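Local coordinates for protein NAF1 (Saccharomyces cerevisiae, PDB 2V3M) that is an RNA-binding assembly factor needed for maturation of box H/ACA snoRNPs, giving way to GAR1 in the mature particle, at residues S61-E66 with P84-K89. Residues are numbered along the deposited sequence; the frame is centred on the assembly and turned at random.
Sequences SIFCLE and PFYRIK
Phe63 meets Tyr86 and Ile88 in the core of the Gar1-like beta domain of NAF1. Strands 62-65 and 85-89 are not neighbours in the antiparallel sheet: strands 108-112, 30-40 and 43-48 come between them. The sheet curls round, so that side chains from the two strands meet inside it, with the CA atoms of Phe63 and Ile88 8.5 Å apart. All three residues are buried, and the contact is made by side chains alone. The tight part is a CH-pi contact. CD1 of Ile88 sits over one face of the Phe63 ring, 4.0 Å from its centroid and 22° off the ring normal. The CB of Phe63 points toward strand 85-89, and with CG anti to the carbonyl carbon (chi1 -67°) the ring reaches both Ile88 and Tyr86. Its far end meets Tyr86 more loosely. The two ring planes are inclined at 45° and their centroids are 5.8 Å apart. Leu74 and Ile71 also pack on Phe63, while Leu57 and Ala48 touch Tyr86. The outer side is looser: Ile62 and Arg87 point away from the contact and are partly exposed. Arg87 forms a salt bridge with Glu76. Inside, the closest approach to Tyr86 is from Phe63 CE2 to Tyr86 CD1, at 4.0 Å.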
loop_
_atom_site.group_PDB
_atom_site.type_symbol
_atom_site.label_atom_id
_atom_site.label_comp_id
_atom_site.label_asym_id
_atom_site.label_seq_id
_atom_site.Cartn_x
_atom_site.Cartn_y
_atom_site.Cartn_z
ATOM N N SER A 61 4.186 -12.652 -13.190
ATOM C CA SER A 61 3.762 -11.795 -14.329
ATOM C C SER A 61 4.557 -10.545 -14.104
ATOM O O SER A 61 4.696 -10.151 -12.891
ATOM C CB SER A 61 2.252 -11.437 -14.166
ATOM O OG SER A 61 1.543 -12.407 -13.330
ATOM N N ILE A 62 5.023 -9.910 -15.184
ATOM C CA ILE A 62 5.794 -8.650 -15.020
ATOM C C ILE A 62 4.991 -7.396 -15.326
ATOM O O ILE A 62 4.426 -7.283 -16.432
ATOM C CB ILE A 62 6.914 -8.517 -16.004
ATOM C CG1 ILE A 62 7.756 -9.797 -16.258
ATOM C CG2 ILE A 62 7.760 -7.334 -15.626
ATOM C CD1 ILE A 62 7.721 -10.867 -15.244
ATOM N N PHE A 63 4.985 -6.452 -14.379
ATOM C CA PHE A 63 4.343 -5.172 -14.541
ATOM C C PHE A 63 5.314 -4.178 -15.156
ATOM O O PHE A 63 6.518 -4.244 -14.863
ATOM C CB PHE A 63 3.927 -4.718 -13.178
ATOM C CG PHE A 63 2.872 -5.560 -12.577
ATOM C CD1 PHE A 63 3.203 -6.727 -11.910
ATOM C CD2 PHE A 63 1.531 -5.180 -12.609
ATOM C CE1 PHE A 63 2.178 -7.513 -11.316
ATOM C CE2 PHE A 63 0.538 -5.954 -12.036
ATOM C CZ PHE A 63 0.845 -7.108 -11.412
ATOM N N CYS A 64 4.781 -3.257 -15.953
ATOM C CA CYS A 64 5.536 -2.116 -16.527
ATOM C C CYS A 64 4.628 -0.913 -16.731
ATOM O O CYS A 64 3.450 -1.056 -16.619
ATOM C CB CYS A 64 6.117 -2.492 -17.886
ATOM S SG CYS A 64 4.858 -3.020 -19.180
ATOM N N LEU A 65 5.184 0.241 -17.025
ATOM C CA LEU A 65 4.411 1.397 -17.332
ATOM C C LEU A 65 4.106 1.297 -18.815
ATOM O O LEU A 65 4.568 0.378 -19.420
ATOM C CB LEU A 65 5.228 2.646 -16.954
ATOM C CG LEU A 65 5.118 3.122 -15.480
ATOM C CD1 LEU A 65 4.249 2.263 -14.617
ATOM C CD2 LEU A 65 6.458 3.300 -14.894
ATOM N N GLU A 66 3.360 2.228 -19.389
ATOM C CA GLU A 66 3.146 2.335 -20.840
ATOM C C GLU A 66 4.407 2.526 -21.617
ATOM O O GLU A 66 4.469 2.185 -22.780
ATOM C CB GLU A 66 2.217 3.492 -21.129
ATOM C CG GLU A 66 1.476 3.349 -22.374
ATOM C CD GLU A 66 0.323 4.315 -22.477
ATOM O OE1 GLU A 66 -0.497 4.126 -23.361
ATOM O OE2 GLU A 66 0.221 5.261 -21.666
ATOM N N PRO A 84 -8.730 -5.702 -6.580
ATOM C CA PRO A 84 -7.576 -6.141 -5.873
ATOM C C PRO A 84 -6.530 -5.032 -5.793
ATOM O O PRO A 84 -6.626 -4.062 -6.444
ATOM C CB PRO A 84 -7.109 -7.300 -6.763
ATOM C CG PRO A 84 -8.220 -7.726 -7.451
ATOM C CD PRO A 84 -9.009 -6.549 -7.734
ATOM N N PHE A 85 -5.501 -5.203 -5.018
ATOM C CA PHE A 85 -4.296 -4.379 -5.065
ATOM C C PHE A 85 -3.147 -5.309 -5.239
ATOM O O PHE A 85 -3.152 -6.380 -4.602
ATOM C CB PHE A 85 -3.993 -3.758 -3.729
ATOM C CG PHE A 85 -4.927 -2.664 -3.332
ATOM C CD1 PHE A 85 -5.885 -2.891 -2.371
ATOM C CD2 PHE A 85 -4.832 -1.430 -3.870
ATOM C CE1 PHE A 85 -6.774 -1.873 -1.960
ATOM C CE2 PHE A 85 -5.730 -0.409 -3.521
ATOM C CZ PHE A 85 -6.692 -0.600 -2.567
ATOM N N TYR A 86 -2.173 -4.912 -6.067
ATOM C CA TYR A 86 -1.067 -5.760 -6.327
ATOM C C TYR A 86 0.120 -5.156 -5.640
ATOM O O TYR A 86 0.316 -3.947 -5.671
ATOM C CB TYR A 86 -0.870 -5.816 -7.788
ATOM C CG TYR A 86 -2.048 -6.346 -8.504
ATOM C CD1 TYR A 86 -2.597 -5.669 -9.598
ATOM C CD2 TYR A 86 -2.656 -7.517 -8.093
ATOM C CE1 TYR A 86 -3.717 -6.164 -10.277
ATOM C CE2 TYR A 86 -3.713 -8.053 -8.788
ATOM C CZ TYR A 86 -4.268 -7.369 -9.883
ATOM O OH TYR A 86 -5.368 -7.934 -10.548
ATOM N N ARG A 87 0.903 -5.967 -4.959
ATOM C CA ARG A 87 2.128 -5.445 -4.360
ATOM C C ARG A 87 3.370 -6.055 -4.982
ATOM O O ARG A 87 3.494 -7.331 -5.050
ATOM C CB ARG A 87 2.053 -5.746 -2.907
ATOM C CG ARG A 87 3.158 -5.211 -2.031
ATOM C CD ARG A 87 2.980 -5.955 -0.654
ATOM N NE ARG A 87 4.265 -6.413 -0.232
ATOM C CZ ARG A 87 4.578 -7.611 0.238
ATOM N NH1 ARG A 87 3.695 -8.564 0.430
ATOM N NH2 ARG A 87 5.831 -7.840 0.594
ATOM N N ILE A 88 4.265 -5.167 -5.467
ATOM C CA ILE A 88 5.547 -5.583 -6.094
ATOM C C ILE A 88 6.652 -5.123 -5.157
ATOM O O ILE A 88 6.828 -3.947 -4.959
ATOM C CB ILE A 88 5.746 -4.981 -7.486
ATOM C CG1 ILE A 88 4.726 -5.509 -8.466
ATOM C CG2 ILE A 88 7.094 -5.427 -8.028
ATOM C CD1 ILE A 88 3.777 -4.583 -8.872
ATOM N N LYS A 89 7.339 -6.052 -4.539
ATOM C CA LYS A 89 8.423 -5.696 -3.714
ATOM C C LYS A 89 9.711 -5.691 -4.471
ATOM O O LYS A 89 10.049 -6.762 -4.959
ATOM C CB LYS A 89 8.542 -6.742 -2.660
ATOM C CG LYS A 89 9.786 -6.658 -1.840
ATOM C CD LYS A 89 9.762 -5.499 -0.885
ATOM C CE LYS A 89 10.765 -5.844 0.217
ATOM N NZ LYS A 89 10.838 -4.870 1.336
#